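Local coordinates for protein putative glycosyl hydrolase (Bacteroides thetaiotaomicron VPI-5482, PDB 3K11) that is a putative glycosyl hydrolase of family 88 that probably hydrolyses carbohydrate substrates, although its precise function is not established, at residues 174-178 against 179-183; 384-387 against 388-392; 105-108 against 109-113. One frame throughout, in Å; residues are numbered along the deposited sequence. Where two conformers were deposited one is given.

Contact 1 (174-178 against 179-183)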
loop_
_atom_site.group_PDB
_atom_site.type_symbol
_atom_site.label_atom_id
_atom_site.label_comp_id
_atom_site.label_asym_id
_atom_site.label_seq_id
_atom_site.Cartn_x
_atom_site.Cartn_y
_atom_site.Cartn_z
ATOM N N PHE A 174 -28.599 -27.502 16.059
ATOM C CA PHE A 174 -27.730 -27.159 17.200
ATOM C C PHE A 174 -27.061 -28.378 17.812
ATOM O O PHE A 174 -25.931 -28.308 18.250
ATOM C CB PHE A 174 -28.472 -26.412 18.298
ATOM C CG PHE A 174 -27.543 -25.647 19.187
ATOM C CD1 PHE A 174 -26.930 -24.516 18.718
ATOM C CD2 PHE A 174 -27.187 -26.135 20.427
ATOM C CE1 PHE A 174 -26.027 -23.840 19.495
ATOM C CE2 PHE A 174 -26.314 -25.450 21.225
ATOM C CZ PHE A 174 -25.722 -24.298 20.761
ATOM N N ASP A 175 -27.738 -29.512 17.814
ATOM C CA ASP A 175 -27.080 -30.730 18.264
ATOM C C ASP A 175 -25.832 -30.962 17.416
ATOM O O ASP A 175 -24.752 -31.301 17.935
ATOM C CB ASP A 175 -27.999 -31.915 18.119
ATOM C CG ASP A 175 -27.333 -33.248 18.544
ATOM O OD1 ASP A 175 -26.690 -33.316 19.585
ATOM O OD2 ASP A 175 -27.490 -34.233 17.833
ATOM N N PHE A 176 -25.963 -30.802 16.098
ATOM C CA PHE A 176 -24.757 -30.902 15.243
ATOM C C PHE A 176 -23.657 -29.905 15.644
ATOM O O PHE A 176 -22.487 -30.260 15.798
ATOM C CB PHE A 176 -25.038 -30.757 13.741
ATOM C CG PHE A 176 -23.764 -30.694 12.960
ATOM C CD1 PHE A 176 -23.105 -31.857 12.620
ATOM C CD2 PHE A 176 -23.192 -29.488 12.661
ATOM C CE1 PHE A 176 -21.888 -31.782 11.979
ATOM C CE2 PHE A 176 -21.951 -29.434 12.047
ATOM C CZ PHE A 176 -21.314 -30.579 11.747
ATOM N N ILE A 177 -24.021 -28.639 15.734
ATOM C CA ILE A 177 -23.055 -27.587 16.031
ATOM C C ILE A 177 -22.310 -27.875 17.314
ATOM O O ILE A 177 -21.063 -27.858 17.351
ATOM C CB ILE A 177 -23.762 -26.201 16.107
ATOM C CG1 ILE A 177 -24.295 -25.809 14.715
ATOM C CG2 ILE A 177 -22.835 -25.068 16.663
ATOM C CD1 ILE A 177 -25.295 -24.685 14.749
ATOM N N ILE A 178 -23.068 -28.136 18.380
ATOM C CA ILE A 178 -22.476 -28.144 19.712
ATOM C C ILE A 178 -21.871 -29.463 20.102
ATOM O O ILE A 178 -20.910 -29.487 20.893
ATOM C CB ILE A 178 -23.491 -27.622 20.795
ATOM C CG1 ILE A 178 -22.728 -26.888 21.902
ATOM C CG2 ILE A 178 -24.415 -28.774 21.283
ATOM C CD1 ILE A 178 -22.146 -25.543 21.480
ATOM N N ASN A 179 -22.377 -30.552 19.542
ATOM C CA ASN A 179 -21.907 -31.874 19.876
ATOM C C ASN A 179 -21.149 -32.667 18.805
ATOM O O ASN A 179 -20.398 -33.562 19.146
ATOM C CB ASN A 179 -23.107 -32.733 20.280
ATOM C CG ASN A 179 -23.800 -32.226 21.521
ATOM O OD1 ASN A 179 -23.144 -31.897 22.479
ATOM N ND2 ASN A 179 -25.117 -32.229 21.530
ATOM N N LYS A 180 -21.374 -32.388 17.531
ATOM C CA LYS A 180 -20.780 -33.158 16.465
ATOM C C LYS A 180 -19.685 -32.477 15.659
ATOM O O LYS A 180 -18.755 -33.135 15.195
ATOM C CB LYS A 180 -21.881 -33.589 15.539
ATOM C CG LYS A 180 -22.900 -34.487 16.252
ATOM C CD LYS A 180 -23.890 -35.026 15.250
ATOM C CE LYS A 180 -24.943 -35.936 15.936
ATOM N NZ LYS A 180 -25.990 -36.424 14.949
ATOM N N GLU A 181 -19.800 -31.177 15.466
ATOM C CA GLU A 181 -18.796 -30.431 14.715
ATOM C C GLU A 181 -17.381 -30.660 15.256
ATOM O O GLU A 181 -17.175 -30.617 16.467
ATOM C CB GLU A 181 -19.130 -28.930 14.761
ATOM C CG GLU A 181 -18.080 -27.986 14.145
ATOM C CD GLU A 181 -17.641 -28.382 12.741
ATOM O OE1 GLU A 181 -18.516 -28.630 11.871
ATOM O OE2 GLU A 181 -16.421 -28.464 12.503
ATOM N N TYR A 182 -16.421 -30.884 14.351
ATOM C CA TYR A 182 -15.029 -31.053 14.711
ATOM C C TYR A 182 -14.477 -29.775 15.357
ATOM O O TYR A 182 -14.828 -28.643 14.967
ATOM C CB TYR A 182 -14.190 -31.346 13.474
ATOM C CG TYR A 182 -12.752 -31.664 13.816
ATOM C CD1 TYR A 182 -12.416 -32.889 14.353
ATOM C CD2 TYR A 182 -11.734 -30.763 13.598
ATOM C CE1 TYR A 182 -11.109 -33.182 14.711
ATOM C CE2 TYR A 182 -10.425 -31.056 13.940
ATOM C CZ TYR A 182 -10.122 -32.262 14.519
ATOM O OH TYR A 182 -8.844 -32.592 14.861
ATOM N N ARG A 183 -13.629 -29.986 16.366
ATOM C CA ARG A 183 -13.003 -28.880 17.088
ATOM C C ARG A 183 -11.537 -29.200 17.335
ATOM O O ARG A 183 -11.144 -30.371 17.395
ATOM C CB ARG A 183 -13.649 -28.712 18.444
ATOM C CG ARG A 183 -15.133 -28.300 18.419
ATOM C CD ARG A 183 -15.716 -28.640 19.703
ATOM N NE ARG A 183 -17.144 -28.334 19.931
ATOM C CZ ARG A 183 -17.614 -27.361 20.732
ATOM N NH1 ARG A 183 -16.797 -26.474 21.314
ATOM N NH2 ARG A 183 -18.921 -27.263 20.950
HETATM O O HOH W 1 -19.086 -29.592 18.304
#
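Phe176 lays its ring along the next turn of chain, where its CD1 comes to 3.6 Å from CB of Lys180 and the backbone N of Glu181 sits over one face, nearer its perimeter than its centre. With CG anti to the backbone N (chi1 173°), the ring is carried to the side of the carbonyl carbon and so lies beside the residues that follow. Its own carbonyl holds two amides: Phe176 O accepts from Lys180 N at 3.0 Å, which lies above the carbonyl plane, and from Glu181 N at 2.9 Å, which approaches much more nearly in line with the C=O bond. On another side of the turn Asp175 reaches Asn179. Asp175 OD1 takes the side-chain ND2 of Asn179 at 2.7 Å, in a nearly straight bond that lies in the amide plane while the carboxylate plane is turned 65° away. The second oxygen, OD2, faces the extended Lys180 chain, but its salt bridge to NZ is long at 3.9 Å. Arg183 returns toward the helix and gives NH2 to Ile178 O at 3.0 Å. A water bound to Arg183 NE donates to both Ile177 O, in the last helical turn, and Glu181 O, in the loop beyond. NH1 of Arg183 is held instead by Gly187 O and Glu228. The bond from Glu181 N, five residues on, to Phe176 O marks a wider, pi-type turn beside the ordinary α bond from Lys180 N, where helix 167-180 gives way to a loop within a fold consistent with the (α/α)6 barrel of family 88.

Contact 2 (384-387 against 388-392)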
loop_
_atom_site.group_PDB
_atom_site.type_symbol
_atom_site.label_atom_id
_atom_site.label_comp_id
_atom_site.label_asym_id
_atom_site.label_seq_id
_atom_site.Cartn_x
_atom_site.Cartn_y
_atom_site.Cartn_z
ATOM N N PRO A 384 -1.660 -15.495 -3.341
ATOM C CA PRO A 384 -2.596 -14.415 -3.655
ATOM C C PRO A 384 -3.366 -14.546 -4.949
ATOM O O PRO A 384 -4.455 -14.004 -5.051
ATOM C CB PRO A 384 -1.699 -13.181 -3.736
ATOM C CG PRO A 384 -0.345 -13.736 -4.148
ATOM C CD PRO A 384 -0.247 -15.080 -3.436
ATOM N N ALA A 385 -2.821 -15.240 -5.935
ATOM C CA ALA A 385 -3.536 -15.392 -7.226
ATOM C C ALA A 385 -4.936 -15.986 -7.061
ATOM O O ALA A 385 -5.892 -15.513 -7.662
ATOM C CB ALA A 385 -2.674 -16.223 -8.220
ATOM N N PHE A 386 -5.063 -17.005 -6.229
ATOM C CA PHE A 386 -6.357 -17.612 -5.946
ATOM C C PHE A 386 -7.368 -16.538 -5.538
ATOM O O PHE A 386 -8.465 -16.434 -6.107
ATOM C CB PHE A 386 -6.189 -18.664 -4.849
ATOM C CG PHE A 386 -7.494 -19.212 -4.317
ATOM C CD1 PHE A 386 -8.144 -20.226 -4.977
ATOM C CD2 PHE A 386 -8.075 -18.682 -3.183
ATOM C CE1 PHE A 386 -9.311 -20.724 -4.502
ATOM C CE2 PHE A 386 -9.242 -19.236 -2.682
ATOM C CZ PHE A 386 -9.858 -20.225 -3.375
ATOM N N TYR A 387 -6.975 -15.689 -4.602
ATOM C CA TYR A 387 -7.926 -14.682 -4.087
ATOM C C TYR A 387 -8.209 -13.594 -5.114
ATOM O O TYR A 387 -9.335 -13.130 -5.264
ATOM C CB TYR A 387 -7.432 -14.085 -2.780
ATOM C CG TYR A 387 -7.510 -15.040 -1.601
ATOM C CD1 TYR A 387 -8.723 -15.298 -0.971
ATOM C CD2 TYR A 387 -6.384 -15.719 -1.136
ATOM C CE1 TYR A 387 -8.814 -16.198 0.075
ATOM C CE2 TYR A 387 -6.468 -16.611 -0.073
ATOM C CZ TYR A 387 -7.685 -16.846 0.543
ATOM O OH TYR A 387 -7.787 -17.719 1.605
ATOM N N TYR A 388 -7.164 -13.139 -5.771
ATOM C CA TYR A 388 -7.328 -12.041 -6.744
ATOM C C TYR A 388 -8.258 -12.409 -7.889
ATOM O O TYR A 388 -8.958 -11.536 -8.404
ATOM C CB TYR A 388 -5.984 -11.623 -7.332
ATOM C CG TYR A 388 -5.165 -10.608 -6.593
ATOM C CD1 TYR A 388 -4.509 -10.940 -5.411
ATOM C CD2 TYR A 388 -4.899 -9.352 -7.156
ATOM C CE1 TYR A 388 -3.697 -10.033 -4.768
ATOM C CE2 TYR A 388 -4.076 -8.438 -6.516
ATOM C CZ TYR A 388 -3.466 -8.775 -5.336
ATOM O OH TYR A 388 -2.613 -7.895 -4.732
ATOM N N TYR A 389 -8.329 -13.695 -8.227
ATOM C CA TYR A 389 -9.035 -14.146 -9.424
ATOM C C TYR A 389 -10.326 -14.888 -9.139
ATOM O O TYR A 389 -10.946 -15.390 -10.068
ATOM C CB TYR A 389 -8.116 -15.016 -10.320
ATOM C CG TYR A 389 -7.170 -14.202 -11.124
ATOM C CD1 TYR A 389 -7.541 -13.733 -12.391
ATOM C CD2 TYR A 389 -5.909 -13.859 -10.628
ATOM C CE1 TYR A 389 -6.708 -12.919 -13.117
ATOM C CE2 TYR A 389 -5.059 -13.022 -11.343
ATOM C CZ TYR A 389 -5.460 -12.575 -12.607
ATOM O OH TYR A 389 -4.615 -11.817 -13.389
ATOM N N ARG A 390 -10.792 -14.853 -7.908
ATOM C CA ARG A 390 -12.112 -15.480 -7.614
ATOM C C ARG A 390 -13.172 -14.856 -8.489
ATOM O O ARG A 390 -13.310 -13.629 -8.532
ATOM C CB ARG A 390 -12.494 -15.311 -6.154
ATOM C CG ARG A 390 -11.576 -16.028 -5.129
ATOM C CD ARG A 390 -11.296 -17.469 -5.401
ATOM N NE ARG A 390 -12.509 -18.291 -5.447
ATOM C CZ ARG A 390 -12.724 -19.302 -6.294
ATOM N NH1 ARG A 390 -11.843 -19.630 -7.216
ATOM N NH2 ARG A 390 -13.872 -19.965 -6.227
ATOM N N PRO A 391 -13.925 -15.674 -9.223
ATOM C CA PRO A 391 -15.008 -15.106 -10.039
ATOM C C PRO A 391 -16.065 -14.348 -9.277
ATOM O O PRO A 391 -16.255 -14.615 -8.092
ATOM C CB PRO A 391 -15.665 -16.347 -10.647
ATOM C CG PRO A 391 -14.535 -17.345 -10.721
ATOM C CD PRO A 391 -13.777 -17.129 -9.435
ATOM N N VAL A 392 -16.754 -13.430 -9.968
ATOM C CA VAL A 392 -17.941 -12.767 -9.463
ATOM C C VAL A 392 -19.124 -13.204 -10.315
ATOM O O VAL A 392 -18.954 -13.509 -11.510
ATOM C CB VAL A 392 -17.835 -11.220 -9.457
ATOM C CG1 VAL A 392 -16.710 -10.750 -8.455
ATOM C CG2 VAL A 392 -17.673 -10.630 -10.885
HETATM O O HOH W 2 -9.358 -18.142 -8.087
#
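Arg390 folds back over Phe386, bringing CD above the centre of the ring in a CH-pi contact, 3.8 Å from the ring centroid and 13° off its normal. The conformations on both sides explain this. In Phe386, chi1 of 171° swings the ring away from its own N and toward the following turn, while the arginine chain bends at both chi2 and chi3 instead of extending. The guanidinium consequently lies almost parallel to the ring, with planes 8° apart and Phe386 CE1 over one guanidinium face. A water in the guanidinium plane accepts from Arg390 NH1 at 3.0 Å and donates to Phe386 O at 2.8 Å. The rotation is fixed further by Thr378, which takes NE, and by the carbonyl of Gly377, which takes NH2. Tyr388 turns a ring edge to the preceding turn: CD1 lies 3.1 Å from Pro384 O, and CE1 packs on the proline CB at 3.9 Å. Tyr389 repeats the edge approach, with CD2 3.4 Å from Ala385 O, but its hydroxyl bonds to Glu310 of the second subunit. Helix 384-388 and the loop leading to helix 400-416 make contacts both within the chain and with a second subunit: Tyr387 bonds through OH to His250 on strand 247-253 and through its carbonyl to Gln315, just past strand 313-314, while the second subunit packs on Pro384, Ala385 and Tyr389.

Contact 3 (105-108 against 109-113)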
loop_
_atom_site.group_PDB
_atom_site.type_symbol
_atom_site.label_atom_id
_atom_site.label_comp_id
_atom_site.label_asym_id
_atom_site.label_seq_id
_atom_site.Cartn_x
_atom_site.Cartn_y
_atom_site.Cartn_z
ATOM N N ASP A 105 -43.025 -11.773 6.792
ATOM C CA ASP A 105 -43.950 -12.744 6.174
ATOM C C ASP A 105 -43.171 -13.735 5.311
ATOM O O ASP A 105 -43.480 -14.934 5.270
ATOM C CB ASP A 105 -44.954 -12.070 5.259
ATOM C CG ASP A 105 -46.034 -11.277 6.015
ATOM O OD1 ASP A 105 -46.109 -11.374 7.262
ATOM O OD2 ASP A 105 -46.777 -10.538 5.325
ATOM N N TYR A 106 -42.176 -13.228 4.596
ATOM C CA TYR A 106 -41.320 -14.076 3.778
ATOM C C TYR A 106 -40.610 -15.130 4.601
ATOM O O TYR A 106 -40.537 -16.287 4.220
ATOM C CB TYR A 106 -40.279 -13.195 3.060
ATOM C CG TYR A 106 -39.254 -13.946 2.260
ATOM C CD1 TYR A 106 -38.060 -14.368 2.848
ATOM C CD2 TYR A 106 -39.439 -14.204 0.907
ATOM C CE1 TYR A 106 -37.101 -15.041 2.123
ATOM C CE2 TYR A 106 -38.462 -14.893 0.162
ATOM C CZ TYR A 106 -37.302 -15.308 0.800
ATOM O OH TYR A 106 -36.329 -15.985 0.133
ATOM N N VAL A 107 -40.022 -14.711 5.718
ATOM C CA VAL A 107 -39.256 -15.612 6.558
ATOM C C VAL A 107 -40.198 -16.607 7.205
ATOM O O VAL A 107 -39.928 -17.801 7.258
ATOM C CB VAL A 107 -38.434 -14.851 7.617
ATOM C CG1 VAL A 107 -37.552 -15.827 8.377
ATOM C CG2 VAL A 107 -37.518 -13.748 6.926
ATOM N N GLN A 108 -41.311 -16.103 7.728
ATOM C CA GLN A 108 -42.353 -16.987 8.266
ATOM C C GLN A 108 -42.724 -18.079 7.260
ATOM O O GLN A 108 -42.753 -19.267 7.580
ATOM C CB GLN A 108 -43.596 -16.165 8.621
ATOM C CG GLN A 108 -43.472 -15.289 9.875
ATOM C CD GLN A 108 -43.688 -16.060 11.161
ATOM O OE1 GLN A 108 -44.056 -17.231 11.122
ATOM N NE2 GLN A 108 -43.486 -15.407 12.300
ATOM N N ASN A 109 -43.002 -17.664 6.034
ATOM C CA ASN A 109 -43.450 -18.578 5.021
ATOM C C ASN A 109 -42.418 -19.650 4.711
ATOM O O ASN A 109 -42.749 -20.833 4.676
ATOM C CB ASN A 109 -43.821 -17.809 3.774
ATOM C CG ASN A 109 -44.192 -18.702 2.638
ATOM O OD1 ASN A 109 -43.361 -19.013 1.788
ATOM N ND2 ASN A 109 -45.450 -19.144 2.613
ATOM N N ARG A 110 -41.171 -19.236 4.504
ATOM C CA ARG A 110 -40.109 -20.206 4.185
ATOM C C ARG A 110 -39.810 -21.153 5.341
ATOM O O ARG A 110 -39.644 -22.358 5.135
ATOM C CB ARG A 110 -38.832 -19.503 3.714
ATOM C CG ARG A 110 -38.994 -18.627 2.458
ATOM C CD ARG A 110 -39.754 -19.307 1.379
ATOM N NE ARG A 110 -39.694 -18.574 0.100
ATOM C CZ ARG A 110 -40.464 -17.542 -0.229
ATOM N NH1 ARG A 110 -41.309 -16.999 0.645
ATOM N NH2 ARG A 110 -40.374 -17.025 -1.439
ATOM N N PHE A 111 -39.739 -20.612 6.553
ATOM C CA PHE A 111 -39.504 -21.461 7.724
ATOM C C PHE A 111 -40.635 -22.425 8.005
ATOM O O PHE A 111 -40.402 -23.579 8.347
ATOM C CB PHE A 111 -39.229 -20.612 8.990
ATOM C CG PHE A 111 -37.884 -19.926 9.024
ATOM C CD1 PHE A 111 -36.878 -20.232 8.121
ATOM C CD2 PHE A 111 -37.606 -19.040 10.056
ATOM C CE1 PHE A 111 -35.666 -19.648 8.220
ATOM C CE2 PHE A 111 -36.344 -18.447 10.143
ATOM C CZ PHE A 111 -35.421 -18.725 9.214
ATOM N N ARG A 112 -41.873 -21.976 7.858
ATOM C CA ARG A 112 -43.004 -22.871 8.091
ATOM C C ARG A 112 -43.040 -23.989 7.033
ATOM O O ARG A 112 -43.395 -25.111 7.344
ATOM C CB ARG A 112 -44.321 -22.093 8.118
ATOM C CG ARG A 112 -44.435 -21.256 9.366
ATOM C CD ARG A 112 -45.614 -20.326 9.351
ATOM N NE ARG A 112 -45.537 -19.479 10.531
ATOM C CZ ARG A 112 -46.001 -19.807 11.734
ATOM N NH1 ARG A 112 -46.635 -20.942 11.936
ATOM N NH2 ARG A 112 -45.838 -18.982 12.745
ATOM N N PHE A 113 -42.652 -23.660 5.797
ATOM C CA PHE A 113 -42.609 -24.599 4.703
ATOM C C PHE A 113 -41.542 -25.642 4.990
ATOM O O PHE A 113 -41.781 -26.825 4.864
ATOM C CB PHE A 113 -42.290 -23.865 3.390
ATOM C CG PHE A 113 -41.910 -24.791 2.252
ATOM C CD1 PHE A 113 -42.875 -25.602 1.661
ATOM C CD2 PHE A 113 -40.615 -24.855 1.789
ATOM C CE1 PHE A 113 -42.544 -26.451 0.614
ATOM C CE2 PHE A 113 -40.265 -25.692 0.746
ATOM C CZ PHE A 113 -41.231 -26.495 0.154
#
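Backbone bonds from each amide to the carbonyl four residues earlier run unbroken from Asn109 to Arg112, with Arg110 N to Tyr106 O at 3.0 Å as an example, so residues 105-113 are regular α-helix within helix 101-128. In a fold consistent with the (α/α)6 barrel of the family, successive side chains on this helix meet different neighbours. The Val107 and Phe111 side chains run alongside each other in the same direction. Val107 CG1 sits over the phenyl face in a CH-pi contact 3.7 Å from the centroid, displaced toward CE2, which it approaches to 3.4 Å. This pair turns toward helix 148-160, where Phe111 rests on Ala153 and Met154, and Val107 also touches Leu91 of helix 82-98. Tyr106 and Arg110 form a second pair. Chi1 near -59° sets Arg110 CG over one face of the tyrosine ring, 4.2 Å from its centroid, and the bend at chi2 then returns the guanidinium to the same ring, so that Tyr106 CE2 lies 3.3 Å from Arg110 CZ. The planes are inclined by 39°, an overlap well short of a parallel stack. The charged end is satisfied elsewhere, NE by the carbonyl of Thr47 and NH2 by Asp44 of helix 29-45, while Tyr106 OH bonds to Thr47 and Trp84. Toward the more exposed side, Gln108 and Arg112 extend together with amide and guanidinium planes only 16° apart. Asp161 bonds to both Gln108 NE2 and Arg112 NH2, which would tend to keep the two flat groups aligned. Gln108 OE1 lies at the edge of the guanidinium and accepts twice, from Arg112 NE at 2.8 Å and from Arg112 NH2 at 3.0 Å.

In the fold
From the N terminus the chain meets contact 3 first, then contact 1, then contact 2. Each joins adjoining residues, so none closes a long loop, and the three follow in series without nesting or crossing. Contact 3 lies within helix 101-128 and turns toward helices 29-45, 82-98 and 148-160. Contact 1 is at the end of helix 167-180, which packs on helix 202-217. Contact 2 covers the short helix 384-388 and the start of its exit loop, and of the three is the one touched by another subunit. Their centres stand about 26 Å (contacts 1 and 3), 31 Å (1 and 2) and 35 Å (2 and 3) apart, with no direct touch.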